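Local coordinates for SA2223 protein (Staphylococcus aureus, PDB 5KAW), which is of unknown function but binds the lipophilic cations rhodamine 6G and tetraphenylphosphonium, consistent with a multidrug-recognition role in the GyrI-like family, at residues M97-Q102 with I151-K156. Sequence-based numbering, arbitrary orientation.
Sequences MVFEAQ and IWMPVK. With P4P (tetraphenylphosphonium), chain C.
Val98 covers one face of the Trp152 indole with both of its methyls. Val98 CG2 sits over the six-membered ring of Trp152, 3.7 Å from its centroid and 13° off the ring normal, in a CH-pi contact. Val98 CG1, anti to the backbone N (chi1 -174°), reaches the pyrrole part, 3.6 Å from Trp152 NE1. The two side chains run alongside each other and point the same way. Trp152 NE1 donates a hydrogen bond to Glu150, and the indole also stacks on Phe134 and meets Tyr96 edge-to-face.

The Phe99 ring lies on the other side of the sheet. Ile151 O sits at its edge, near the ring plane, 3.6 Å from Phe99 CD2. Met153 CG approaches Phe99 CE2 obliquely at 3.8 Å. Beyond the rings, Met97 CG packs on Val155 CG1 at 3.7 Å, their side chains crossing at about a right angle. Met97, Phe99 and Ile151 also touch helix 107-119, which packs against this side of the sheet.

The strands run antiparallel. Val98 and Trp152 form a non-hydrogen-bonded pair between two hydrogen-bonded pairs, Met97 with Met153 and Phe99 with Ile151. Each of these is closed by two backbone bonds. Phe99 N donates to Ile151 O at 2.9 Å, and Ile151 N to Phe99 O. Likewise Met97 N donates to Met153 O, and Met153 N to Met97 O. Val98 CA adds a CA-H...O contact to Ile151 O.

Met153 and Pro154 help form the tetraphenylphosphonium pocket, where Pro154 CD lies 4.0 Å from ligand atom C4D. The arrangement is a regular antiparallel strand pair, with strands 87-102 and 148-155 adjacent in the closed sheet of this GyrI-like domain.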
loop_
_atom_site.group_PDB
_atom_site.type_symbol
_atom_site.label_atom_id
_atom_site.label_comp_id
_atom_site.label_asym_id
_atom_site.label_seq_id
_atom_site.Cartn_x
_atom_site.Cartn_y
_atom_site.Cartn_z
ATOM N N MET A 97 4.101 11.015 -0.805
ATOM C CA MET A 97 3.102 11.721 -0.008
ATOM C C MET A 97 2.372 10.693 0.852
ATOM O O MET A 97 1.798 9.735 0.324
ATOM C CB MET A 97 2.097 12.455 -0.883
ATOM C CG MET A 97 2.688 13.509 -1.787
ATOM S SD MET A 97 1.443 14.141 -2.935
ATOM C CE MET A 97 1.044 15.717 -2.207
ATOM N N VAL A 98 2.400 10.888 2.166
ATOM C CA VAL A 98 1.800 9.938 3.095
ATOM C C VAL A 98 0.598 10.582 3.765
ATOM O O VAL A 98 0.719 11.616 4.437
ATOM C CB VAL A 98 2.796 9.465 4.159
ATOM C CG1 VAL A 98 2.172 8.365 5.010
ATOM C CG2 VAL A 98 4.060 8.956 3.499
ATOM N N PHE A 99 -0.561 9.973 3.549
ATOM C CA PHE A 99 -1.819 10.463 4.096
ATOM C C PHE A 99 -2.294 9.546 5.220
ATOM O O PHE A 99 -1.938 8.367 5.251
ATOM C CB PHE A 99 -2.882 10.533 3.000
ATOM C CG PHE A 99 -2.464 11.317 1.790
ATOM C CD1 PHE A 99 -2.849 12.636 1.637
ATOM C CD2 PHE A 99 -1.690 10.732 0.802
ATOM C CE1 PHE A 99 -2.466 13.362 0.522
ATOM C CE2 PHE A 99 -1.302 11.450 -0.314
ATOM C CZ PHE A 99 -1.692 12.767 -0.456
ATOM N N GLU A 100 -3.107 10.085 6.124
ATOM C CA GLU A 100 -3.717 9.288 7.187
ATOM C C GLU A 100 -5.222 9.174 7.024
ATOM O O GLU A 100 -5.917 10.176 6.887
ATOM C CB GLU A 100 -3.409 9.896 8.557
ATOM C CG GLU A 100 -1.966 9.748 8.988
ATOM C CD GLU A 100 -1.707 10.349 10.355
ATOM O OE1 GLU A 100 -2.474 11.239 10.766
ATOM O OE2 GLU A 100 -0.744 9.926 11.019
ATOM N N ALA A 101 -5.725 7.944 7.063
ATOM C CA ALA A 101 -7.163 7.709 7.149
ATOM C C ALA A 101 -7.502 7.241 8.559
ATOM O O ALA A 101 -7.036 6.183 8.990
ATOM C CB ALA A 101 -7.599 6.689 6.129
ATOM N N GLN A 102 -8.301 8.028 9.276
ATOM C CA GLN A 102 -8.680 7.673 10.641
ATOM C C GLN A 102 -10.107 7.144 10.696
ATOM O O GLN A 102 -11.050 7.828 10.300
ATOM C CB GLN A 102 -8.538 8.860 11.592
ATOM C CG GLN A 102 -8.679 8.435 13.058
ATOM C CD GLN A 102 -8.111 9.436 14.043
ATOM O OE1 GLN A 102 -8.269 10.645 13.885
ATOM N NE2 GLN A 102 -7.445 8.927 15.077
ATOM N N ILE A 151 -1.713 5.853 3.891
ATOM C CA ILE A 151 -1.781 5.683 2.443
ATOM C C ILE A 151 -0.551 6.355 1.856
ATOM O O ILE A 151 -0.363 7.563 2.018
ATOM C CB ILE A 151 -3.064 6.294 1.839
ATOM C CG1 ILE A 151 -4.301 5.590 2.410
ATOM C CG2 ILE A 151 -3.044 6.186 0.311
ATOM C CD1 ILE A 151 -5.609 6.296 2.115
ATOM N N TRP A 152 0.277 5.557 1.187
ATOM C CA TRP A 152 1.579 5.991 0.686
ATOM C C TRP A 152 1.541 6.104 -0.831
ATOM O O TRP A 152 1.386 5.092 -1.529
ATOM C CB TRP A 152 2.680 5.008 1.101
ATOM C CG TRP A 152 3.022 5.018 2.550
ATOM C CD1 TRP A 152 2.194 4.710 3.599
ATOM C CD2 TRP A 152 4.298 5.326 3.124
ATOM N NE1 TRP A 152 2.878 4.822 4.786
ATOM C CE2 TRP A 152 4.170 5.204 4.522
ATOM C CE3 TRP A 152 5.538 5.700 2.591
ATOM C CZ2 TRP A 152 5.233 5.437 5.394
ATOM C CZ3 TRP A 152 6.591 5.939 3.461
ATOM C CH2 TRP A 152 6.432 5.805 4.845
ATOM N N MET A 153 1.674 7.338 -1.316
ATOM C CA MET A 153 1.605 7.669 -2.737
ATOM C C MET A 153 2.968 8.143 -3.246
ATOM O O MET A 153 3.463 9.183 -2.808
ATOM C CB MET A 153 0.568 8.769 -2.982
ATOM C CG MET A 153 -0.877 8.404 -2.617
ATOM S SD MET A 153 -1.621 7.021 -3.537
ATOM C CE MET A 153 -0.987 7.321 -5.148
ATOM N N PRO A 154 3.580 7.391 -4.181
ATOM C CA PRO A 154 4.924 7.785 -4.635
ATOM C C PRO A 154 4.922 9.065 -5.461
ATOM O O PRO A 154 4.015 9.294 -6.265
ATOM C CB PRO A 154 5.380 6.590 -5.477
ATOM C CG PRO A 154 4.117 5.931 -5.929
ATOM C CD PRO A 154 3.110 6.156 -4.836
ATOM N N VAL A 155 5.926 9.905 -5.246
ATOM C CA VAL A 155 6.029 11.154 -5.993
ATOM C C VAL A 155 7.452 11.415 -6.461
ATOM O O VAL A 155 8.420 10.878 -5.903
ATOM C CB VAL A 155 5.551 12.365 -5.163
ATOM C CG1 VAL A 155 4.048 12.335 -5.006
ATOM C CG2 VAL A 155 6.247 12.409 -3.807
ATOM N N LYS A 156 7.547 12.240 -7.504
ATOM C CA LYS A 156 8.809 12.687 -8.088
ATOM C C LYS A 156 8.751 14.190 -8.357
ATOM O O LYS A 156 7.733 14.688 -8.828
ATOM C CB LYS A 156 9.094 11.968 -9.410
ATOM C CG LYS A 156 9.556 10.542 -9.314
ATOM C CD LYS A 156 9.557 9.872 -10.704
ATOM C CE LYS A 156 10.514 10.557 -11.700
ATOM N NZ LYS A 156 10.377 10.013 -13.095
HETATM P P P4P C . -3.412 7.107 -9.706
HETATM C C1A P4P C . -3.904 8.835 -9.992
HETATM C C2A P4P C . -3.093 9.678 -10.737
HETATM C C3A P4P C . -3.475 10.992 -10.956
HETATM C C4A P4P C . -4.667 11.469 -10.429
HETATM C C5A P4P C . -5.480 10.631 -9.684
HETATM C C6A P4P C . -5.098 9.314 -9.467
HETATM C C1C P4P C . -3.482 6.213 -11.304
HETATM C C6C P4P C . -3.645 6.932 -12.483
HETATM C C5C P4P C . -3.696 6.292 -13.715
HETATM C C4C P4P C . -3.582 4.917 -13.783
HETATM C C3C P4P C . -3.417 4.192 -12.618
HETATM C C2C P4P C . -3.368 4.831 -11.383
HETATM C C1D P4P C . -1.727 7.103 -9.016
HETATM C C6D P4P C . -0.907 6.000 -9.153
HETATM C C5D P4P C . 0.377 5.993 -8.622
HETATM C C4D P4P C . 0.849 7.103 -7.943
HETATM C C3D P4P C . 0.029 8.209 -7.803
HETATM C C2D P4P C . -1.253 8.209 -8.333
HETATM C C6B P4P C . -4.488 6.818 -7.106
HETATM C C5B P4P C . -5.378 6.284 -6.186
HETATM C C4B P4P C . -6.332 5.371 -6.604
HETATM C C3B P4P C . -6.397 4.994 -7.939
HETATM C C2B P4P C . -5.505 5.528 -8.861
HETATM C C1B P4P C . -4.543 6.439 -8.444
#